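Local coordinates for adherence and virulence protein A (Streptococcus pneumoniae, PDB 6PON), which binds fibronectin and probably serves the adherence and virulence of the pneumococcus, at residues R223-F226 with N227-T230; D4-F7 with L8-V12; L140-I143 with K144-G147; S51-P54 with V55-R58. All blocks are in the same frame, centred on the assembly; numbering follows the deposited sequence.

Contact 1: residues R223-F226 with N227-T230; sequences RNFF and NQET
The backbone leaves helix 204-225 in a final turn closed from Asn227 N to Asn224 O, 2.9 Å, with Phe226 the first residue to abandon helical angles. Gln228 then folds its side chain back on the helix end. Its CG sits between the backbone N and the carbonyl carbon (chi1 60°), and beyond CG the chain runs extended beside Phe225, both pointing the same way. At its end, NE2 donates to Phe225 O at 2.9 Å and 164°, nearly straight, with the acceptor lying in the amide plane. The same nitrogen comes within 3.7 Å of CD1 of Phe225, obliquely to the ring, whose plane makes 60° with the amide. On the way, CB of Gln228 passes 3.2 Å from Asn224 O. The Phe225 ring stacks on Phe6 of the second subunit and Phe226 meets Phe174 of that subunit edge-to-face, while NH2 of Arg223 bonds Ile176 O of that subunit and makes a salt bridge to its Asp178. Chemically, the bonds from Asn227 and Gln228 take up two carbonyls that the ending helix no longer serves through its own next turn, while the neighbouring phenylalanines supply apolar surface to the dimer interface.

Contact 2: residues D4-F7 with L8-V12; sequences DGFF and LHHIV
The ring of Phe6 receives His10 over one face: the imidazole comes edge-on, its plane at 75° to the phenyl and the centroids 5.2 Å apart, an edge-to-face pair of residues one helical turn apart. NE2 of His10 lies 3.9 Å from CZ of Phe6, and at the imidazole's own edge, in its plane, Phe6 O sits 3.3 Å from CD2. The two side chains run side by side although they start differently, Phe6 with CG anti to the backbone N (chi1 178°) and His10 with CG anti to the carbonyl carbon (chi1 -76°). Phe7 faces elsewhere, its CE1 4.5 Å from CB of Ile11, a looser apolar touch. Asp4 is the N-cap of helix 5-19: its OD1 accepts from Phe7 N at 2.9 Å, met from above the carboxylate plane, and its backbone O begins the helical ladder by accepting from Leu8 N at 2.9 Å. OD2 is held by Thr206 and Gly203, joining the cap to the neighbourhood of helix 204-225. In the second subunit Phe225 stacks on Phe6. With ND1 held by Thr230 of that subunit, the imidazole's rotation is probably fixed, CD2 at Phe6 O and the ring edge toward Phe6.

Contact 3: residues L140-I143 with K144-G147; sequences LEVI and KHVG
Glu141 OE2 is gripped by two N-H groups, each at 2.6 Å: NE2 of His145 reaches its syn lone pair, and the backbone N of Val142 its anti lone pair. The first is a His-carboxylate hydrogen bond at the end of strand 139-142, an edge strand of a five-stranded antiparallel sheet within this chain, where Leu140 and Glu141 form a classic beta bulge opposite Leu131. Both bonds are fairly straight, near 157°. The Glu141 side chain starts anti to its own N and then bends at chi2 (39°), which turns the carboxylate back over the following amide. His145 crosses it at about a right angle, yet the carboxylate and imidazole planes lie only 23° apart, almost coplanar. Two short bonds on one oxygen would probably stabilise the carboxylate charge and favour a protonated imidazole. Val142 packs against the imidazole, its CG1 3.6 Å from CD2 of His145. Helix 74-83 covers Glu141 through Phe75 and Val78, and Pro158 packs on both Glu141 and His145. Lys144 turns elsewhere, its NZ bonded to Ser127 O. At the imidazole edge, near the ring plane, CD2 of His145 lies 2.9 Å from Val142 O.

Contact 4: residues S51-P54 with V55-R58; sequences SAHP and VFGR
His53 and Phe56 lie side by side, pointing the same way, with their rings in an offset stack: planes 6° apart, centroids 4.2 Å apart. They sit on the loop joining antiparallel strands 44-51 and 58-61, which opens with an ST turn, Ser51 OG accepting from His53 N. The overlap is partial, CD2 of Phe56 coming over one face of the imidazole 3.2 Å from CE1 of His53, while CD of Pro54 covers the opposite face toward its rim. What holds the imidazole in place is ND1, which accepts from two successive backbone amides, Val55 N and Phe56 N, each at 3.0 Å. Both donors are tilted from the ring plane. With CG anti to the backbone N (chi1 -174°), the His53 ring is carried across the turn to meet them, and two backbone N-H donors on ND1 imply that this nitrogen carries no proton. CB of Val55 adds a contact 3.6 Å from CE1 of His53. The ends of the loop are tied by Ser51 N to Arg58 O, 2.8 Å. Glu34 also bonds Ser51 OG, Gln60 takes NE of Arg58, and Tyr263 of the second subunit makes a cation-pi contact with Arg58. The guanidinium is turned back on its own loop, NH1 donating to Phe56 O at 2.9 Å with that oxygen in the guanidinium plane.

Along the chain the order is contact 2, contact 4, contact 3, contact 1. Contacts 3 and 4 have centres 16 Å apart, where the loop after strand 139-142 of the five-stranded sheet touches the loop between strands 44-51 and 58-61 of the four-stranded one; Ile143 CG2 and Ala52 CB pack at 4.1 Å. Contact 2, starting helix 5-19, has its centre 15 Å from that of contact 4, whereas contact 1, ending helix 204-225, is centred 61 Å from contact 3. Within one chain contacts 1 and 2 stay about 23 Å apart at their nearest atoms, yet across the dimer Phe225 and Thr230 of one subunit meet Phe6 and His10 of the other, so the extended chain pairs reciprocally.

Contact 1: residues R223-F226 with N227-T230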
loop_
_atom_site.group_PDB
_atom_site.type_symbol
_atom_site.label_atom_id
_atom_site.label_comp_id
_atom_site.label_asym_id
_atom_site.label_seq_id
_atom_site.Cartn_x
_atom_site.Cartn_y
_atom_site.Cartn_z
ATOM N N ARG B 223 -4.707 -1.724 -8.199
ATOM C CA ARG B 223 -4.557 -1.842 -9.645
ATOM C C ARG B 223 -3.531 -2.906 -10.014
ATOM O O ARG B 223 -3.767 -3.731 -10.903
ATOM C CB ARG B 223 -4.161 -0.492 -10.242
ATOM C CG ARG B 223 -5.255 0.533 -10.186
ATOM C CD ARG B 223 -6.527 0.001 -10.857
ATOM N NE ARG B 223 -7.474 1.073 -11.174
ATOM C CZ ARG B 223 -8.740 0.888 -11.538
ATOM N NH1 ARG B 223 -9.261 -0.336 -11.622
ATOM N NH2 ARG B 223 -9.495 1.932 -11.816
ATOM N N ASN B 224 -2.384 -2.904 -9.344
ATOM C CA ASN B 224 -1.351 -3.877 -9.683
ATOM C C ASN B 224 -1.836 -5.301 -9.448
ATOM O O ASN B 224 -1.596 -6.192 -10.271
ATOM C CB ASN B 224 -0.078 -3.618 -8.877
ATOM C CG ASN B 224 0.666 -2.376 -9.339
ATOM O OD1 ASN B 224 0.360 -1.798 -10.390
ATOM N ND2 ASN B 224 1.668 -1.964 -8.554
ATOM N N PHE B 225 -2.522 -5.528 -8.328
ATOM C CA PHE B 225 -2.956 -6.871 -7.980
ATOM C C PHE B 225 -3.839 -7.459 -9.069
ATOM O O PHE B 225 -3.766 -8.662 -9.342
ATOM C CB PHE B 225 -3.679 -6.837 -6.625
ATOM C CG PHE B 225 -4.093 -8.179 -6.118
ATOM C CD1 PHE B 225 -3.195 -8.982 -5.445
ATOM C CD2 PHE B 225 -5.379 -8.639 -6.306
ATOM C CE1 PHE B 225 -3.577 -10.238 -4.967
ATOM C CE2 PHE B 225 -5.760 -9.878 -5.833
ATOM C CZ PHE B 225 -4.860 -10.680 -5.156
ATOM N N PHE B 226 -4.643 -6.623 -9.723
ATOM C CA PHE B 226 -5.557 -7.047 -10.778
ATOM C C PHE B 226 -5.002 -6.819 -12.171
ATOM O O PHE B 226 -5.741 -6.965 -13.154
ATOM C CB PHE B 226 -6.896 -6.327 -10.647
ATOM C CG PHE B 226 -7.674 -6.764 -9.455
ATOM C CD1 PHE B 226 -8.357 -7.974 -9.468
ATOM C CD2 PHE B 226 -7.676 -6.010 -8.306
ATOM C CE1 PHE B 226 -9.044 -8.396 -8.385
ATOM C CE2 PHE B 226 -8.375 -6.423 -7.206
ATOM C CZ PHE B 226 -9.058 -7.625 -7.236
ATOM N N ASN B 227 -3.734 -6.452 -12.281
ATOM C CA ASN B 227 -3.120 -6.219 -13.580
ATOM C C ASN B 227 -1.650 -6.621 -13.482
ATOM O O ASN B 227 -0.744 -5.814 -13.602
ATOM C CB ASN B 227 -3.289 -4.768 -14.010
ATOM C CG ASN B 227 -2.751 -4.515 -15.406
ATOM O OD1 ASN B 227 -2.660 -5.432 -16.221
ATOM N ND2 ASN B 227 -2.377 -3.276 -15.684
ATOM N N GLN B 228 -1.407 -7.893 -13.217
ATOM C CA GLN B 228 -0.066 -8.399 -12.981
ATOM C C GLN B 228 0.061 -9.733 -13.694
ATOM O O GLN B 228 -0.929 -10.422 -13.958
ATOM C CB GLN B 228 0.230 -8.588 -11.486
ATOM C CG GLN B 228 -0.733 -9.562 -10.835
ATOM C CD GLN B 228 -0.330 -9.951 -9.435
ATOM O OE1 GLN B 228 0.824 -10.279 -9.182
ATOM N NE2 GLN B 228 -1.284 -9.913 -8.508
ATOM N N GLU B 229 1.306 -10.091 -13.973
ATOM C CA GLU B 229 1.636 -11.304 -14.703
ATOM C C GLU B 229 1.174 -12.556 -13.955
ATOM O O GLU B 229 1.294 -12.647 -12.726
ATOM C CB GLU B 229 3.147 -11.335 -14.904
ATOM C CG GLU B 229 3.638 -12.249 -15.967
ATOM C CD GLU B 229 5.123 -12.082 -16.186
ATOM O OE1 GLU B 229 5.790 -11.504 -15.296
ATOM O OE2 GLU B 229 5.617 -12.514 -17.252
ATOM N N THR B 230 0.661 -13.531 -14.717
ATOM C CA THR B 230 0.271 -14.827 -14.161
ATOM C C THR B 230 1.506 -15.571 -13.650
ATOM O O THR B 230 2.527 -15.649 -14.340
ATOM C CB THR B 230 -0.462 -15.674 -15.226
ATOM O OG1 THR B 230 -1.613 -14.973 -15.719
ATOM C CG2 THR B 230 -0.934 -16.999 -14.647
#

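Contact 2: residues D4-F7 with L8-V12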
loop_
_atom_site.group_PDB
_atom_site.type_symbol
_atom_site.label_atom_id
_atom_site.label_comp_id
_atom_site.label_asym_id
_atom_site.label_seq_id
_atom_site.Cartn_x
_atom_site.Cartn_y
_atom_site.Cartn_z
ATOM N N ASP B 4 7.782 20.917 12.201
ATOM C CA ASP B 4 7.341 19.841 13.071
ATOM C C ASP B 4 8.514 18.917 13.397
ATOM O O ASP B 4 9.654 19.143 12.973
ATOM C CB ASP B 4 6.190 19.069 12.433
ATOM C CG ASP B 4 6.491 18.596 11.000
ATOM O OD1 ASP B 4 7.587 18.877 10.435
ATOM O OD2 ASP B 4 5.584 17.944 10.432
ATOM N N GLY B 5 8.228 17.868 14.182
ATOM C CA GLY B 5 9.263 16.898 14.515
ATOM C C GLY B 5 9.876 16.258 13.283
ATOM O O GLY B 5 11.093 16.039 13.218
ATOM N N PHE B 6 9.042 15.966 12.285
ATOM C CA PHE B 6 9.516 15.372 11.040
ATOM C C PHE B 6 10.539 16.271 10.359
ATOM O O PHE B 6 11.618 15.811 9.967
ATOM C CB PHE B 6 8.315 15.103 10.122
ATOM C CG PHE B 6 8.679 14.529 8.776
ATOM C CD1 PHE B 6 9.242 13.266 8.671
ATOM C CD2 PHE B 6 8.421 15.239 7.621
ATOM C CE1 PHE B 6 9.564 12.733 7.430
ATOM C CE2 PHE B 6 8.732 14.710 6.376
ATOM C CZ PHE B 6 9.296 13.462 6.273
ATOM N N PHE B 7 10.214 17.563 10.208
ATOM C CA PHE B 7 11.185 18.511 9.667
ATOM C C PHE B 7 12.446 18.545 10.518
ATOM O O PHE B 7 13.573 18.528 9.999
ATOM C CB PHE B 7 10.571 19.905 9.590
ATOM C CG PHE B 7 11.421 20.903 8.849
ATOM C CD1 PHE B 7 12.340 21.696 9.529
ATOM C CD2 PHE B 7 11.291 21.059 7.475
ATOM C CE1 PHE B 7 13.126 22.615 8.852
ATOM C CE2 PHE B 7 12.068 21.977 6.790
ATOM C CZ PHE B 7 12.999 22.758 7.482
ATOM N N LEU B 8 12.270 18.604 11.836
ATOM C CA LEU B 8 13.408 18.725 12.733
ATOM C C LEU B 8 14.300 17.499 12.654
ATOM O O LEU B 8 15.523 17.614 12.795
ATOM C CB LEU B 8 12.902 18.951 14.157
ATOM C CG LEU B 8 13.882 19.141 15.316
ATOM C CD1 LEU B 8 14.795 20.293 15.006
ATOM C CD2 LEU B 8 13.119 19.374 16.638
ATOM N N HIS B 9 13.711 16.321 12.405
ATOM C CA HIS B 9 14.526 15.127 12.203
ATOM C C HIS B 9 15.520 15.339 11.078
ATOM O O HIS B 9 16.676 14.906 11.170
ATOM C CB HIS B 9 13.636 13.912 11.917
ATOM C CG HIS B 9 14.394 12.675 11.527
ATOM N ND1 HIS B 9 14.543 11.595 12.370
ATOM C CD2 HIS B 9 15.023 12.340 10.376
ATOM C CE1 HIS B 9 15.245 10.657 11.763
ATOM N NE2 HIS B 9 15.547 11.083 10.549
ATOM N N HIS B 10 15.096 16.024 10.013
ATOM C CA HIS B 10 15.995 16.242 8.888
ATOM C C HIS B 10 17.066 17.271 9.225
ATOM O O HIS B 10 18.258 17.023 9.008
ATOM C CB HIS B 10 15.200 16.646 7.644
ATOM C CG HIS B 10 14.489 15.497 7.001
ATOM N ND1 HIS B 10 14.964 14.859 5.874
ATOM C CD2 HIS B 10 13.357 14.842 7.352
ATOM C CE1 HIS B 10 14.144 13.881 5.547
ATOM N NE2 HIS B 10 13.166 13.843 6.433
ATOM N N ILE B 11 16.674 18.424 9.775
ATOM C CA ILE B 11 17.669 19.482 9.936
ATOM C C ILE B 11 18.664 19.151 11.045
ATOM O O ILE B 11 19.817 19.601 11.002
ATOM C CB ILE B 11 17.003 20.851 10.175
ATOM C CG1 ILE B 11 18.054 21.966 9.973
ATOM C CG2 ILE B 11 16.383 20.911 11.569
ATOM C CD1 ILE B 11 17.479 23.360 9.705
ATOM N N VAL B 12 18.262 18.357 12.038
ATOM C CA VAL B 12 19.184 18.101 13.136
ATOM C C VAL B 12 20.326 17.223 12.656
ATOM O O VAL B 12 21.435 17.280 13.204
ATOM C CB VAL B 12 18.452 17.489 14.343
ATOM C CG1 VAL B 12 18.104 16.057 14.074
ATOM C CG2 VAL B 12 19.315 17.586 15.592
#

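Contact 3: residues L140-I143 with K144-G147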
loop_
_atom_site.group_PDB
_atom_site.type_symbol
_atom_site.label_atom_id
_atom_site.label_comp_id
_atom_site.label_asym_id
_atom_site.label_seq_id
_atom_site.Cartn_x
_atom_site.Cartn_y
_atom_site.Cartn_z
ATOM N N LEU B 140 20.487 26.491 34.544
ATOM C CA LEU B 140 21.400 27.598 34.786
ATOM C C LEU B 140 20.765 28.928 34.392
ATOM O O LEU B 140 20.982 29.949 35.060
ATOM C CB LEU B 140 22.709 27.359 34.038
ATOM C CG LEU B 140 23.470 26.114 34.524
ATOM C CD1 LEU B 140 24.513 25.646 33.483
ATOM C CD2 LEU B 140 24.113 26.360 35.945
ATOM N N GLU B 141 19.961 28.935 33.333
ATOM C CA GLU B 141 19.303 30.145 32.840
ATOM C C GLU B 141 18.343 29.737 31.721
ATOM O O GLU B 141 18.439 28.639 31.166
ATOM C CB GLU B 141 20.346 31.182 32.381
ATOM C CG GLU B 141 19.882 32.596 32.069
ATOM C CD GLU B 141 18.806 33.185 32.985
ATOM O OE1 GLU B 141 19.096 34.148 33.728
ATOM O OE2 GLU B 141 17.638 32.742 32.914
ATOM N N VAL B 142 17.389 30.610 31.422
ATOM C CA VAL B 142 16.288 30.220 30.555
ATOM C C VAL B 142 15.670 31.479 29.970
ATOM O O VAL B 142 15.391 32.444 30.692
ATOM C CB VAL B 142 15.245 29.374 31.310
ATOM C CG1 VAL B 142 14.880 30.025 32.638
ATOM C CG2 VAL B 142 13.997 29.197 30.468
ATOM N N ILE B 143 15.448 31.476 28.653
ATOM C CA ILE B 143 15.200 32.732 27.970
ATOM C C ILE B 143 13.829 33.302 28.292
ATOM O O ILE B 143 13.640 34.518 28.194
ATOM C CB ILE B 143 15.410 32.553 26.460
ATOM C CG1 ILE B 143 15.904 33.864 25.847
ATOM C CG2 ILE B 143 14.132 32.038 25.787
ATOM C CD1 ILE B 143 16.322 33.717 24.408
ATOM N N LYS B 144 12.870 32.476 28.703
ATOM C CA LYS B 144 11.565 32.966 29.143
ATOM C C LYS B 144 11.289 32.418 30.537
ATOM O O LYS B 144 10.878 31.262 30.680
ATOM C CB LYS B 144 10.461 32.566 28.178
ATOM C CG LYS B 144 10.066 33.681 27.231
ATOM C CD LYS B 144 8.779 33.347 26.480
ATOM C CE LYS B 144 9.031 32.371 25.358
ATOM N NZ LYS B 144 7.770 31.715 24.894
ATOM N N HIS B 145 11.502 33.243 31.564
ATOM C CA HIS B 145 11.222 32.799 32.924
ATOM C C HIS B 145 9.726 32.576 33.111
ATOM O O HIS B 145 8.900 33.346 32.616
ATOM C CB HIS B 145 11.736 33.816 33.939
ATOM C CG HIS B 145 13.228 33.899 34.004
ATOM N ND1 HIS B 145 13.898 34.484 35.059
ATOM C CD2 HIS B 145 14.183 33.473 33.143
ATOM C CE1 HIS B 145 15.200 34.404 34.851
ATOM N NE2 HIS B 145 15.401 33.800 33.694
ATOM N N VAL B 146 9.371 31.486 33.788
ATOM C CA VAL B 146 7.977 31.186 34.117
ATOM C C VAL B 146 7.948 30.775 35.579
ATOM O O VAL B 146 8.489 29.725 35.941
ATOM C CB VAL B 146 7.366 30.086 33.235
ATOM C CG1 VAL B 146 5.828 30.173 33.273
ATOM C CG2 VAL B 146 7.883 30.162 31.797
ATOM N N GLY B 147 7.338 31.600 36.420
ATOM C CA GLY B 147 7.350 31.358 37.845
ATOM C C GLY B 147 6.356 30.298 38.258
ATOM O O GLY B 147 5.588 29.757 37.459
#

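Contact 4: residues S51-P54 with V55-R58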
loop_
_atom_site.group_PDB
_atom_site.type_symbol
_atom_site.label_atom_id
_atom_site.label_comp_id
_atom_site.label_asym_id
_atom_site.label_seq_id
_atom_site.Cartn_x
_atom_site.Cartn_y
_atom_site.Cartn_z
ATOM N N SER B 51 15.244 30.041 18.099
ATOM C CA SER B 51 14.203 31.034 18.272
ATOM C C SER B 51 13.087 30.432 19.107
ATOM O O SER B 51 12.553 29.370 18.770
ATOM C CB SER B 51 13.691 31.522 16.910
ATOM O OG SER B 51 12.577 32.365 17.074
ATOM N N ALA B 52 12.757 31.103 20.207
ATOM C CA ALA B 52 11.616 30.747 21.029
ATOM C C ALA B 52 10.398 31.594 20.694
ATOM O O ALA B 52 9.422 31.594 21.449
ATOM C CB ALA B 52 11.981 30.879 22.510
ATOM N N HIS B 53 10.441 32.311 19.579
ATOM C CA HIS B 53 9.310 33.114 19.147
ATOM C C HIS B 53 8.046 32.254 19.058
ATOM O O HIS B 53 8.083 31.164 18.464
ATOM C CB HIS B 53 9.610 33.750 17.791
ATOM C CG HIS B 53 8.564 34.720 17.332
ATOM N ND1 HIS B 53 7.427 34.329 16.649
ATOM C CD2 HIS B 53 8.487 36.066 17.451
ATOM C CE1 HIS B 53 6.702 35.394 16.361
ATOM N NE2 HIS B 53 7.324 36.460 16.833
ATOM N N PRO B 54 6.913 32.725 19.595
ATOM C CA PRO B 54 5.702 31.887 19.653
ATOM C C PRO B 54 5.197 31.393 18.302
ATOM O O PRO B 54 4.473 30.394 18.270
ATOM C CB PRO B 54 4.674 32.812 20.324
ATOM C CG PRO B 54 5.181 34.205 20.068
ATOM C CD PRO B 54 6.677 34.076 20.131
ATOM N N VAL B 55 5.555 32.039 17.195
ATOM C CA VAL B 55 5.143 31.623 15.857
ATOM C C VAL B 55 6.316 31.072 15.055
ATOM O O VAL B 55 6.200 30.041 14.388
ATOM C CB VAL B 55 4.477 32.792 15.101
ATOM C CG1 VAL B 55 3.963 32.328 13.749
ATOM C CG2 VAL B 55 3.376 33.376 15.929
ATOM N N PHE B 56 7.448 31.776 15.079
ATOM C CA PHE B 56 8.575 31.505 14.195
ATOM C C PHE B 56 9.623 30.602 14.823
ATOM O O PHE B 56 10.669 30.374 14.208
ATOM C CB PHE B 56 9.227 32.824 13.772
ATOM C CG PHE B 56 8.253 33.827 13.263
ATOM C CD1 PHE B 56 7.193 33.433 12.452
ATOM C CD2 PHE B 56 8.378 35.165 13.604
ATOM C CE1 PHE B 56 6.271 34.354 11.980
ATOM C CE2 PHE B 56 7.466 36.095 13.138
ATOM C CZ PHE B 56 6.409 35.684 12.322
ATOM N N GLY B 57 9.374 30.103 16.029
ATOM C CA GLY B 57 10.338 29.303 16.751
ATOM C C GLY B 57 10.907 28.213 15.885
ATOM O O GLY B 57 10.163 27.514 15.193
ATOM N N ARG B 58 12.227 28.089 15.887
ATOM C CA ARG B 58 12.919 27.133 15.035
ATOM C C ARG B 58 14.371 27.114 15.484
ATOM O O ARG B 58 14.815 27.982 16.239
ATOM C CB ARG B 58 12.813 27.507 13.555
ATOM C CG ARG B 58 13.417 28.887 13.249
ATOM C CD ARG B 58 13.000 29.407 11.882
ATOM N NE ARG B 58 13.736 30.605 11.478
ATOM C CZ ARG B 58 13.402 31.842 11.831
ATOM N NH1 ARG B 58 12.344 32.055 12.597
ATOM N NH2 ARG B 58 14.119 32.872 11.409
#